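Local coordinates for De novo designed protein Foldit4 (Synthetic construct, PDB 6WI5) that has no known biological function, being a de novo design that carries the Foldit4 name and probably serves as a test of designing a compact alpha-beta fold, at residues R19-I24 / V39-R44; E72-K75 / E81-V84; E15-L20 / V48-R53. All coordinates share one frame; numbering follows the deposited sequence.

Contact 1: R19-I24 / V39-R44; sequences RLIKRI and VETRKR
I21 reaches down from the helix to lay its delta methyl against strand 36-44, where V39 and T41 receive it. V39 does most of the receiving: its CG1 lies 3.7 Å from I21 CD1, and CG1 and CG2 of I21 also come within 4.0 Å of that same V39 CG1, so one valine methyl touches CD1, CG1 and CG2 of the isoleucine. The two side chains run at a slant to each other. I21 CD1 also meets T41 CG2 at 3.6 Å, the two side chains nearly perpendicular; T41 was built in two conformers, so this second touch is less certain. The geometry of I21 follows from its torsions: CG1 stands anti to the carbonyl carbon (chi1 -68°) and the chain is then fully extended (chi2 -180°), which carries CD1 away from the helix axis and out to the strand. An alanine here, lacking CG1, CG2 and CD1, would probably strip V39 CG1 and T41 CG2 of these contacts and open a gap between helix and strand. Farther out, L25 also packs on V39, V17 on T41, and V50 of the next strand meets I21. The contact lies at the surface, an apolar seam where helix 17-31 lies over the outermost strand 36-44 in a ferredoxin-like beta-alpha-beta-beta-alpha-beta sandwich.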
ATOM      1  N   ARG A  19      -5.593  -7.986  -8.603  1.00 28.35           N
ATOM      2  CA  ARG A  19      -6.568  -7.886  -7.521  1.00 31.19           C
ATOM      3  C   ARG A  19      -6.001  -7.121  -6.332  1.00 32.20           C
ATOM      4  O   ARG A  19      -6.719  -6.361  -5.673  1.00 25.84           O
ATOM      5  CB  ARG A  19      -7.025  -9.278  -7.086  1.00 35.31           C
ATOM      6  CG  ARG A  19      -8.327  -9.734  -7.719  1.00 57.21           C
ATOM      7  CD  ARG A  19      -9.266 -10.300  -6.666  1.00 41.55           C
ATOM      8  NE  ARG A  19      -8.679 -11.436  -5.961  1.00 51.91           N
ATOM      9  CZ  ARG A  19      -9.221 -12.012  -4.894  1.00 48.69           C
ATOM     10  NH1 ARG A  19     -10.363 -11.556  -4.400  1.00 49.46           N
ATOM     11  NH2 ARG A  19      -8.617 -13.042  -4.315  1.00 59.49           N
ATOM     12  N   LEU A  20      -4.713  -7.311  -6.042  1.00 27.29           N
ATOM     13  CA  LEU A  20      -4.095  -6.620  -4.915  1.00 29.07           C
ATOM     14  C   LEU A  20      -4.090  -5.113  -5.130  1.00 26.59           C
ATOM     15  O   LEU A  20      -4.456  -4.345  -4.233  1.00 34.45           O
ATOM     16  CB  LEU A  20      -2.675  -7.142  -4.699  1.00 27.96           C
ATOM     17  CG  LEU A  20      -1.867  -6.456  -3.596  1.00 39.00           C
ATOM     18  CD1 LEU A  20      -2.548  -6.627  -2.248  1.00 39.85           C
ATOM     19  CD2 LEU A  20      -0.446  -6.994  -3.557  1.00 40.41           C
ATOM     20  N   ILE A  21      -3.678  -4.669  -6.320  1.00 25.86           N
ATOM     21  CA  ILE A  21      -3.649  -3.238  -6.610  1.00 25.37           C
ATOM     22  C   ILE A  21      -5.058  -2.661  -6.601  1.00 33.43           C
ATOM     23  O   ILE A  21      -5.289  -1.556  -6.094  1.00 23.52           O
ATOM     24  CB  ILE A  21      -2.941  -2.982  -7.953  1.00 28.10           C
ATOM     25  CG1 ILE A  21      -1.452  -3.314  -7.839  1.00 28.48           C
ATOM     26  CG2 ILE A  21      -3.145  -1.543  -8.406  1.00 31.39           C
ATOM     27  CD1 ILE A  21      -0.685  -3.081  -9.116  1.00 31.82           C
ATOM     28  N   LYS A  22      -6.022  -3.397  -7.158  1.00 26.09           N
ATOM     29  CA  LYS A  22      -7.401  -2.916  -7.173  1.00 32.06           C
ATOM     30  C   LYS A  22      -7.938  -2.744  -5.759  1.00 24.54           C
ATOM     31  O   LYS A  22      -8.591  -1.739  -5.454  1.00 28.87           O
ATOM     32  CB  LYS A  22      -8.283  -3.879  -7.969  1.00 33.32           C
ATOM     33  CG  LYS A  22      -9.736  -3.444  -8.078  1.00 36.13           C
ATOM     34  CD  LYS A  22     -10.572  -4.484  -8.808  1.00 38.93           C
ATOM     35  CE  LYS A  22     -12.020  -4.035  -8.932  1.00 58.13           C
ATOM     36  NZ  LYS A  22     -12.867  -5.056  -9.608  1.00 47.48           N
ATOM     37  N   ARG A  23      -7.663  -3.709  -4.878  1.00 27.48           N
ATOM     38  CA  ARG A  23      -8.152  -3.622  -3.507  1.00 34.91           C
ATOM     39  C   ARG A  23      -7.516  -2.455  -2.760  1.00 34.34           C
ATOM     40  O   ARG A  23      -8.188  -1.770  -1.981  1.00 31.01           O
ATOM     41  CB  ARG A  23      -7.884  -4.936  -2.773  1.00 35.39           C
ATOM     42  CG  ARG A  23      -8.345  -4.947  -1.326  1.00 54.78           C
ATOM     43  CD  ARG A  23      -9.838  -5.211  -1.214  1.00 62.78           C
ATOM     44  NE  ARG A  23     -10.195  -6.525  -1.738  1.00 60.87           N
ATOM     45  CZ  ARG A  23     -10.039  -7.665  -1.072  1.00 74.37           C
ATOM     46  NH1 ARG A  23      -9.524  -7.657   0.151  1.00 61.73           N
ATOM     47  NH2 ARG A  23     -10.393  -8.815  -1.629  1.00 56.99           N
ATOM     48  N   ILE A  24      -6.222  -2.212  -2.986  1.00 30.05           N
ATOM     49  CA  ILE A  24      -5.535  -1.131  -2.287  1.00 29.95           C
ATOM     50  C   ILE A  24      -6.053   0.223  -2.754  1.00 27.59           C
ATOM     51  O   ILE A  24      -6.294   1.125  -1.941  1.00 32.76           O
ATOM     52  CB  ILE A  24      -4.013  -1.254  -2.478  1.00 26.27           C
ATOM     53  CG1 ILE A  24      -3.496  -2.532  -1.821  1.00 26.72           C
ATOM     54  CG2 ILE A  24      -3.299  -0.043  -1.900  1.00 35.54           C
ATOM     55  CD1 ILE A  24      -2.010  -2.740  -1.985  1.00 40.61           C
ATOM     56  N   VAL A  39       1.246   3.805  -7.358  1.00 23.43           N
ATOM     57  CA  VAL A  39       1.479   2.368  -7.310  1.00 23.01           C
ATOM     58  C   VAL A  39       2.501   2.000  -8.377  1.00 32.75           C
ATOM     59  O   VAL A  39       2.417   2.468  -9.517  1.00 33.86           O
ATOM     60  CB  VAL A  39       0.168   1.578  -7.509  1.00 32.16           C
ATOM     61  CG1 VAL A  39       0.439   0.082  -7.497  1.00 30.01           C
ATOM     62  CG2 VAL A  39      -0.841   1.947  -6.434  1.00 30.82           C
ATOM     63  N   GLU A  40       3.464   1.159  -8.001  1.00 27.10           N
ATOM     64  CA  GLU A  40       4.512   0.714  -8.909  1.00 27.99           C
ATOM     65  C   GLU A  40       4.757  -0.775  -8.713  1.00 32.16           C
ATOM     66  O   GLU A  40       4.879  -1.244  -7.577  1.00 30.85           O
ATOM     67  CB  GLU A  40       5.814   1.497  -8.684  1.00 34.48           C
ATOM     68  CG  GLU A  40       7.010   0.955  -9.456  1.00 38.09           C
ATOM     69  CD  GLU A  40       8.295   1.694  -9.139  1.00 45.83           C
ATOM     70  OE1 GLU A  40       8.289   2.943  -9.161  1.00 66.63           O
ATOM     71  OE2 GLU A  40       9.312   1.025  -8.858  1.00 59.29           O
ATOM     72  N   THR A  41       4.805  -1.516  -9.815  0.51 28.93           N
ATOM     73  CA  THR A  41       5.093  -2.941  -9.791  0.51 30.40           C
ATOM     74  C   THR A  41       6.514  -3.181 -10.275  0.51 34.86           C
ATOM     75  O   THR A  41       6.956  -2.583 -11.260  0.51 34.63           O
ATOM     76  CB  THR A  41       4.110  -3.728 -10.663  0.51 33.37           C
ATOM     77  OG1 THR A  41       4.236  -3.308 -12.027  0.51 28.30           O
ATOM     78  CG2 THR A  41       2.687  -3.499 -10.197  0.51 31.98           C
ATOM     79  N   ARG A  42       7.229  -4.055  -9.573  1.00 27.23           N
ATOM     80  CA  ARG A  42       8.601  -4.409  -9.914  1.00 29.64           C
ATOM     81  C   ARG A  42       8.720  -5.923 -10.002  1.00 31.84           C
ATOM     82  O   ARG A  42       8.344  -6.632  -9.064  1.00 34.15           O
ATOM     83  CB  ARG A  42       9.592  -3.860  -8.884  1.00 34.38           C
ATOM     84  CG  ARG A  42       9.583  -2.345  -8.744  1.00 34.69           C
ATOM     85  CD  ARG A  42      10.680  -1.882  -7.798  1.00 35.32           C
ATOM     86  NE  ARG A  42      10.615  -0.447  -7.537  1.00 48.41           N
ATOM     87  CZ  ARG A  42      11.490   0.213  -6.785  1.00 56.84           C
ATOM     88  NH1 ARG A  42      12.500  -0.434  -6.220  1.00 57.48           N
ATOM     89  NH2 ARG A  42      11.355   1.518  -6.597  1.00 65.98           N
ATOM     90  N   LYS A  43       9.246  -6.414 -11.122  1.00 29.53           N
ATOM     91  CA  LYS A  43       9.399  -7.845 -11.353  1.00 29.67           C
ATOM     92  C   LYS A  43      10.876  -8.183 -11.474  1.00 39.83           C
ATOM     93  O   LYS A  43      11.554  -7.697 -12.385  1.00 40.38           O
ATOM     94  CB  LYS A  43       8.649  -8.286 -12.612  1.00 35.73           C
ATOM     95  CG  LYS A  43       7.146  -8.138 -12.515  1.00 55.18           C
ATOM     96  CD  LYS A  43       6.459  -8.721 -13.738  1.00 55.78           C
ATOM     97  N   ARG A  44      11.370  -9.014 -10.558  0.71 38.97           N
ATOM     98  CA  ARG A  44      12.720  -9.556 -10.626  0.71 46.19           C
ATOM     99  C   ARG A  44      12.650 -11.068 -10.485  0.71 53.81           C
ATOM    100  O   ARG A  44      12.093 -11.571  -9.503  0.71 58.27           O
ATOM    101  CB  ARG A  44      13.623  -8.994  -9.526  0.71 43.97           C
ATOM    102  CG  ARG A  44      13.635  -7.491  -9.384  0.71 47.60           C
ATOM    103  CD  ARG A  44      14.454  -7.121  -8.160  0.71 55.34           C
ATOM    104  NE  ARG A  44      14.155  -5.783  -7.662  0.71 68.15           N
ATOM    105  CZ  ARG A  44      13.094  -5.480  -6.921  0.71 52.07           C
ATOM    106  NH1 ARG A  44      12.211  -6.419  -6.599  0.71 52.40           N
ATOM    107  NH2 ARG A  44      12.911  -4.235  -6.506  0.71 57.97           N
TER

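Contact 2: E72-K75 / E81-V84; sequences EIKK and EVEV
In the second half of this ferredoxin-like fold, where helix 59-76 turns back into the edge strand 81-87, the helix rests on that strand chiefly through I73 and V82. The crossover is of the split beta-alpha-beta kind: strand 47-56 precedes the helix, and strand 3-11 sits in the sheet between 47-56 and 81-87. I73 and V82 point at each other tip to tip. I73 CG2 is anti to its own backbone N, beside the carbonyl carbon, which turns this branch toward the strand and puts it opposite the CG2 methyl of V82. The other branch of I73 goes to the interior, where I9 of strand 3-11 also touches the isoleucine, and V82 has I7 of that strand as a neighbour. Backbone hydrogen bonds of E81 with R10 and of E83 with R8 bind the edge strand to the same central strand. K74 comes in from the solvent side. Its chain is kinked twice (chi2 64°, chi3 60°), bringing the ammonium end round beside the valine, while the residue as a whole stays exposed. The approach is loose, K74 NZ standing 4.4 Å from V82 CG2, while the methyl pair itself, I73 CG2 to V82 CG2, is at 3.9 Å.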
ATOM      1  N   GLU A  72      -6.429  -5.689   4.305  1.00 27.55           N
ATOM      2  CA  GLU A  72      -6.873  -6.162   2.997  1.00 36.15           C
ATOM      3  C   GLU A  72      -5.792  -6.980   2.304  1.00 35.57           C
ATOM      4  O   GLU A  72      -6.105  -7.929   1.576  1.00 33.63           O
ATOM      5  CB  GLU A  72      -7.291  -4.980   2.122  1.00 38.09           C
ATOM      6  CG  GLU A  72      -8.470  -4.192   2.667  1.00 46.40           C
ATOM      7  CD  GLU A  72      -9.743  -5.018   2.755  1.00 68.35           C
ATOM      8  OE1 GLU A  72      -9.883  -5.990   1.984  1.00 55.06           O
ATOM      9  OE2 GLU A  72     -10.604  -4.691   3.599  1.00 76.03           O
ATOM     10  N   ILE A  73      -4.521  -6.627   2.514  1.00 30.81           N
ATOM     11  CA  ILE A  73      -3.428  -7.424   1.965  1.00 28.89           C
ATOM     12  C   ILE A  73      -3.435  -8.822   2.571  1.00 33.17           C
ATOM     13  O   ILE A  73      -3.246  -9.822   1.867  1.00 36.77           O
ATOM     14  CB  ILE A  73      -2.082  -6.714   2.199  1.00 31.08           C
ATOM     15  CG1 ILE A  73      -1.999  -5.426   1.377  1.00 28.08           C
ATOM     16  CG2 ILE A  73      -0.923  -7.636   1.863  1.00 34.78           C
ATOM     17  CD1 ILE A  73      -0.791  -4.576   1.706  1.00 31.70           C
ATOM     18  N   LYS A  74      -3.666  -8.913   3.882  1.00 33.76           N
ATOM     19  CA  LYS A  74      -3.640 -10.208   4.550  1.00 37.11           C
ATOM     20  C   LYS A  74      -4.816 -11.082   4.134  1.00 44.82           C
ATOM     21  O   LYS A  74      -4.686 -12.311   4.088  1.00 51.60           O
ATOM     22  CB  LYS A  74      -3.630 -10.015   6.066  1.00 47.63           C
ATOM     23  CG  LYS A  74      -2.831 -11.065   6.816  1.00 59.85           C
ATOM     24  CD  LYS A  74      -1.358 -10.991   6.445  1.00 64.13           C
ATOM     25  CE  LYS A  74      -0.773  -9.630   6.792  1.00 66.37           C
ATOM     26  NZ  LYS A  74       0.653  -9.510   6.377  1.00 56.38           N
ATOM     27  N   LYS A  75      -5.965 -10.474   3.827  1.00 39.46           N
ATOM     28  CA  LYS A  75      -7.111 -11.253   3.370  1.00 57.30           C
ATOM     29  C   LYS A  75      -6.871 -11.850   1.989  1.00 49.18           C
ATOM     30  O   LYS A  75      -7.350 -12.951   1.700  1.00 47.55           O
ATOM     31  CB  LYS A  75      -8.369 -10.386   3.364  1.00 48.81           C
ATOM     32  N   GLU A  81       4.539 -10.822   2.447  1.00 39.72           N
ATOM     33  CA  GLU A  81       5.612 -10.090   3.107  1.00 34.19           C
ATOM     34  C   GLU A  81       5.437  -8.606   2.798  1.00 29.18           C
ATOM     35  O   GLU A  81       5.462  -8.207   1.630  1.00 30.36           O
ATOM     36  CB  GLU A  81       6.971 -10.594   2.625  1.00 47.14           C
ATOM     37  CG  GLU A  81       8.002 -10.802   3.721  1.00 63.53           C
ATOM     38  CD  GLU A  81       9.292 -11.404   3.191  1.00 76.07           C
ATOM     39  OE1 GLU A  81       9.238 -12.498   2.589  1.00 73.72           O
ATOM     40  OE2 GLU A  81      10.357 -10.775   3.366  1.00 77.80           O
ATOM     41  N   VAL A  82       5.258  -7.803   3.845  1.00 29.02           N
ATOM     42  CA  VAL A  82       4.984  -6.378   3.716  1.00 22.90           C
ATOM     43  C   VAL A  82       6.001  -5.600   4.539  1.00 25.00           C
ATOM     44  O   VAL A  82       6.302  -5.968   5.680  1.00 28.80           O
ATOM     45  CB  VAL A  82       3.550  -6.031   4.169  1.00 27.02           C
ATOM     46  CG1 VAL A  82       3.276  -4.549   3.976  1.00 26.19           C
ATOM     47  CG2 VAL A  82       2.534  -6.870   3.411  1.00 26.19           C
ATOM     48  N   GLU A  83       6.529  -4.526   3.958  1.00 21.09           N
ATOM     49  CA  GLU A  83       7.414  -3.606   4.660  1.00 25.64           C
ATOM     50  C   GLU A  83       6.832  -2.205   4.544  1.00 21.85           C
ATOM     51  O   GLU A  83       6.458  -1.776   3.447  1.00 23.62           O
ATOM     52  CB  GLU A  83       8.833  -3.640   4.084  1.00 27.72           C
ATOM     53  CG  GLU A  83       9.850  -2.849   4.899  1.00 41.39           C
ATOM     54  CD  GLU A  83      11.219  -2.796   4.246  1.00 59.34           C
ATOM     55  OE1 GLU A  83      11.334  -2.215   3.146  1.00 62.83           O
ATOM     56  OE2 GLU A  83      12.179  -3.341   4.831  1.00 69.41           O
ATOM     57  N   VAL A  84       6.750  -1.500   5.669  1.00 21.36           N
ATOM     58  CA  VAL A  84       6.132  -0.180   5.730  1.00 20.02           C
ATOM     59  C   VAL A  84       7.181   0.824   6.182  1.00 19.03           C
ATOM     60  O   VAL A  84       7.841   0.621   7.207  1.00 22.03           O
ATOM     61  CB  VAL A  84       4.921  -0.164   6.679  1.00 22.43           C
ATOM     62  CG1 VAL A  84       4.312   1.230   6.739  1.00 26.30           C
ATOM     63  CG2 VAL A  84       3.885  -1.186   6.231  1.00 24.65           C
TER

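Contact 3: E15-L20 / V48-R53; sequences EKVRRL and VEVHVR
The methyls of V17 and V48 press unusually close, V17 CG2 lying 3.5 Å from V48 CG1 and 4.0 Å from V48 CB, where the other apolar pairs here keep to 4.0 Å. V17 uses both of its branches. CG2, anti to the carbonyl carbon, goes to V48, while CG1, anti to the backbone N (chi1 173°), slides past V50 in the opposite direction and meets V50 CG2 at 4.0 Å. That same V50 CG2 is shared with L20, whose CD2 lies 4.0 Å away, so a single strand methyl touches two side chains one helical turn apart. These are the first residues of helix 17-31 and an inner strand, 47-56, of the four-stranded antiparallel sheet; all four side chains are buried, and they are part of the hydrophobic layer between helices and sheet in the ferredoxin-like fold. Alternate residues of the strand face the other way. There H51 NE2 donates to E49 OE1 at 3.0 Å, with an N-H...O angle of 149°, on the anti side of the carboxylate; the oxygen is met 29° out of the carboxylate plane, and the bond is tilted from the imidazole plane as well. E49 OE1 has a second partner, R44 NH1 of strand 36-44, and with two donors on one oxygen the carboxylate is likely to be held in its ionised form on the sheet face away from the helices.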
ATOM      1  N   GLU A  15      -0.001 -13.381 -11.058  1.00 46.44           N
ATOM      2  CA  GLU A  15      -1.429 -13.431 -11.356  1.00 57.16           C
ATOM      3  C   GLU A  15      -2.278 -12.744 -10.293  1.00 51.96           C
ATOM      4  O   GLU A  15      -3.406 -12.338 -10.589  1.00 53.87           O
ATOM      5  CB  GLU A  15      -1.879 -14.884 -11.518  1.00 55.02           C
ATOM      6  N   LYS A  16      -1.769 -12.603  -9.071  1.00 48.51           N
ATOM      7  CA  LYS A  16      -2.518 -11.984  -7.985  1.00 37.14           C
ATOM      8  C   LYS A  16      -2.265 -10.488  -7.855  1.00 36.04           C
ATOM      9  O   LYS A  16      -2.820  -9.860  -6.947  1.00 37.38           O
ATOM     10  CB  LYS A  16      -2.184 -12.671  -6.655  1.00 44.77           C
ATOM     11  CG  LYS A  16      -2.575 -14.137  -6.587  1.00 53.04           C
ATOM     12  CD  LYS A  16      -2.357 -14.697  -5.189  1.00 71.27           C
ATOM     13  CE  LYS A  16      -2.890 -16.116  -5.073  1.00 69.71           C
ATOM     14  NZ  LYS A  16      -2.774 -16.643  -3.685  1.00 64.29           N
ATOM     15  N   VAL A  17      -1.454  -9.900  -8.737  1.00 37.04           N
ATOM     16  CA  VAL A  17      -1.091  -8.493  -8.594  1.00 34.93           C
ATOM     17  C   VAL A  17      -2.280  -7.590  -8.900  1.00 38.04           C
ATOM     18  O   VAL A  17      -2.502  -6.582  -8.218  1.00 28.43           O
ATOM     19  CB  VAL A  17       0.115  -8.166  -9.490  1.00 36.33           C
ATOM     20  CG1 VAL A  17       0.397  -6.671  -9.486  1.00 33.58           C
ATOM     21  CG2 VAL A  17       1.333  -8.944  -9.031  1.00 38.77           C
ATOM     22  N   ARG A  18      -3.062  -7.935  -9.926  1.00 29.77           N
ATOM     23  CA  ARG A  18      -4.158  -7.070 -10.355  1.00 30.89           C
ATOM     24  C   ARG A  18      -5.191  -6.888  -9.248  1.00 25.05           C
ATOM     25  O   ARG A  18      -5.631  -5.765  -8.974  1.00 28.10           O
ATOM     26  CB  ARG A  18      -4.809  -7.644 -11.613  1.00 32.01           C
ATOM     27  CG  ARG A  18      -6.027  -6.874 -12.088  1.00 32.74           C
ATOM     28  CD  ARG A  18      -6.717  -7.611 -13.223  1.00 43.17           C
ATOM     29  NE  ARG A  18      -6.942  -9.014 -12.890  1.00 57.47           N
ATOM     30  CZ  ARG A  18      -7.977  -9.458 -12.183  1.00 69.73           C
ATOM     31  NH1 ARG A  18      -8.886  -8.607 -11.729  1.00 69.73           N
ATOM     32  NH2 ARG A  18      -8.100 -10.753 -11.928  1.00 64.47           N
ATOM     33  N   ARG A  19      -5.593  -7.986  -8.603  1.00 28.35           N
ATOM     34  CA  ARG A  19      -6.568  -7.886  -7.521  1.00 31.19           C
ATOM     35  C   ARG A  19      -6.001  -7.121  -6.332  1.00 32.20           C
ATOM     36  O   ARG A  19      -6.719  -6.361  -5.673  1.00 25.84           O
ATOM     37  CB  ARG A  19      -7.025  -9.278  -7.086  1.00 35.31           C
ATOM     38  CG  ARG A  19      -8.327  -9.734  -7.719  1.00 57.21           C
ATOM     39  CD  ARG A  19      -9.266 -10.300  -6.666  1.00 41.55           C
ATOM     40  NE  ARG A  19      -8.679 -11.436  -5.961  1.00 51.91           N
ATOM     41  CZ  ARG A  19      -9.221 -12.012  -4.894  1.00 48.69           C
ATOM     42  NH1 ARG A  19     -10.363 -11.556  -4.400  1.00 49.46           N
ATOM     43  NH2 ARG A  19      -8.617 -13.042  -4.315  1.00 59.49           N
ATOM     44  N   LEU A  20      -4.713  -7.311  -6.042  1.00 27.29           N
ATOM     45  CA  LEU A  20      -4.095  -6.620  -4.915  1.00 29.07           C
ATOM     46  C   LEU A  20      -4.090  -5.113  -5.130  1.00 26.59           C
ATOM     47  O   LEU A  20      -4.456  -4.345  -4.233  1.00 34.45           O
ATOM     48  CB  LEU A  20      -2.675  -7.142  -4.699  1.00 27.96           C
ATOM     49  CG  LEU A  20      -1.867  -6.456  -3.596  1.00 39.00           C
ATOM     50  CD1 LEU A  20      -2.548  -6.627  -2.248  1.00 39.85           C
ATOM     51  CD2 LEU A  20      -0.446  -6.994  -3.557  1.00 40.41           C
ATOM     52  N   VAL A  48       7.351 -10.640  -7.926  1.00 46.67           N
ATOM     53  CA  VAL A  48       6.756  -9.324  -8.123  1.00 34.85           C
ATOM     54  C   VAL A  48       6.722  -8.591  -6.789  1.00 41.06           C
ATOM     55  O   VAL A  48       6.308  -9.158  -5.771  1.00 40.82           O
ATOM     56  CB  VAL A  48       5.339  -9.424  -8.716  1.00 44.39           C
ATOM     57  CG1 VAL A  48       4.761  -8.037  -8.912  1.00 37.25           C
ATOM     58  CG2 VAL A  48       5.363 -10.190 -10.027  1.00 51.63           C
ATOM     59  N   GLU A  49       7.157  -7.334  -6.800  1.00 29.94           N
ATOM     60  CA  GLU A  49       7.016  -6.429  -5.667  1.00 33.40           C
ATOM     61  C   GLU A  49       6.065  -5.303  -6.046  1.00 31.05           C
ATOM     62  O   GLU A  49       6.230  -4.674  -7.097  1.00 33.94           O
ATOM     63  CB  GLU A  49       8.365  -5.846  -5.244  1.00 39.31           C
ATOM     64  CG  GLU A  49       9.246  -6.783  -4.438  1.00 58.06           C
ATOM     65  CD  GLU A  49      10.470  -6.079  -3.885  1.00 60.05           C
ATOM     66  OE1 GLU A  49      10.707  -4.913  -4.264  1.00 53.04           O
ATOM     67  OE2 GLU A  49      11.193  -6.690  -3.069  1.00 76.05           O
ATOM     68  N   VAL A  50       5.072  -5.055  -5.195  1.00 24.43           N
ATOM     69  CA  VAL A  50       4.141  -3.946  -5.373  1.00 21.85           C
ATOM     70  C   VAL A  50       4.528  -2.840  -4.403  1.00 26.45           C
ATOM     71  O   VAL A  50       4.589  -3.063  -3.187  1.00 25.65           O
ATOM     72  CB  VAL A  50       2.687  -4.391  -5.146  1.00 28.92           C
ATOM     73  CG1 VAL A  50       1.745  -3.206  -5.297  1.00 27.49           C
ATOM     74  CG2 VAL A  50       2.315  -5.503  -6.117  1.00 28.70           C
ATOM     75  N   HIS A  51       4.797  -1.653  -4.937  1.00 21.95           N
ATOM     76  CA  HIS A  51       5.198  -0.498  -4.143  1.00 22.51           C
ATOM     77  C   HIS A  51       4.070   0.522  -4.157  1.00 30.21           C
ATOM     78  O   HIS A  51       3.638   0.960  -5.229  1.00 28.90           O
ATOM     79  CB  HIS A  51       6.488   0.119  -4.680  1.00 21.20           C
ATOM     80  CG  HIS A  51       7.689  -0.763  -4.525  1.00 36.22           C
ATOM     81  ND1 HIS A  51       8.722  -0.467  -3.663  1.00 40.16           N
ATOM     82  CD2 HIS A  51       8.015  -1.936  -5.118  1.00 38.22           C
ATOM     83  CE1 HIS A  51       9.637  -1.420  -3.735  1.00 46.18           C
ATOM     84  NE2 HIS A  51       9.232  -2.321  -4.608  1.00 38.95           N
ATOM     85  N   VAL A  52       3.597   0.897  -2.971  1.00 25.17           N
ATOM     86  CA  VAL A  52       2.529   1.876  -2.809  1.00 20.98           C
ATOM     87  C   VAL A  52       3.084   3.042  -2.004  1.00 27.44           C
ATOM     88  O   VAL A  52       3.571   2.850  -0.883  1.00 26.66           O
ATOM     89  CB  VAL A  52       1.299   1.276  -2.112  1.00 25.61           C
ATOM     90  CG1 VAL A  52       0.167   2.290  -2.068  1.00 29.07           C
ATOM     91  CG2 VAL A  52       0.858  -0.003  -2.808  1.00 28.51           C
ATOM     92  N   ARG A  53       3.009   4.243  -2.568  1.00 21.82           N
ATOM     93  CA  ARG A  53       3.410   5.460  -1.875  1.00 19.47           C
ATOM     94  C   ARG A  53       2.187   6.341  -1.661  1.00 21.49           C
ATOM     95  O   ARG A  53       1.444   6.621  -2.609  1.00 22.40           O
ATOM     96  CB  ARG A  53       4.486   6.218  -2.653  1.00 26.22           C
ATOM     97  CG  ARG A  53       5.046   7.409  -1.896  1.00 35.28           C
ATOM     98  CD  ARG A  53       6.212   8.048  -2.629  1.00 43.10           C
ATOM     99  NE  ARG A  53       5.832   8.523  -3.955  1.00 65.81           N
ATOM    100  CZ  ARG A  53       5.244   9.692  -4.189  1.00 77.14           C
ATOM    101  NH1 ARG A  53       4.960  10.505  -3.181  1.00 66.87           N
ATOM    102  NH2 ARG A  53       4.935  10.045  -5.429  1.00 84.64           N
TER

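From the N terminus, strand 3-11 leads into helix 17-31, whose start supplies both contact 3 and contact 1. Contact 1 closes the loop from the helix to edge strand 36-44; contact 3 starts a little earlier and ends later, at strand 47-56, so contact 1 nests inside it, their helix ranges overlapping at R19 and L20. Because the two strands are hairpin neighbours, one helix spans both. Contact 2 comes after contact 3 has closed, in series, tying helix 59-76 to the other edge strand 81-87. The halves join between the helices: L20 packs on I73, and the R23 NH1 to E72 OE1 salt bridge links them on the helical side of the sheet that all three contacts reach.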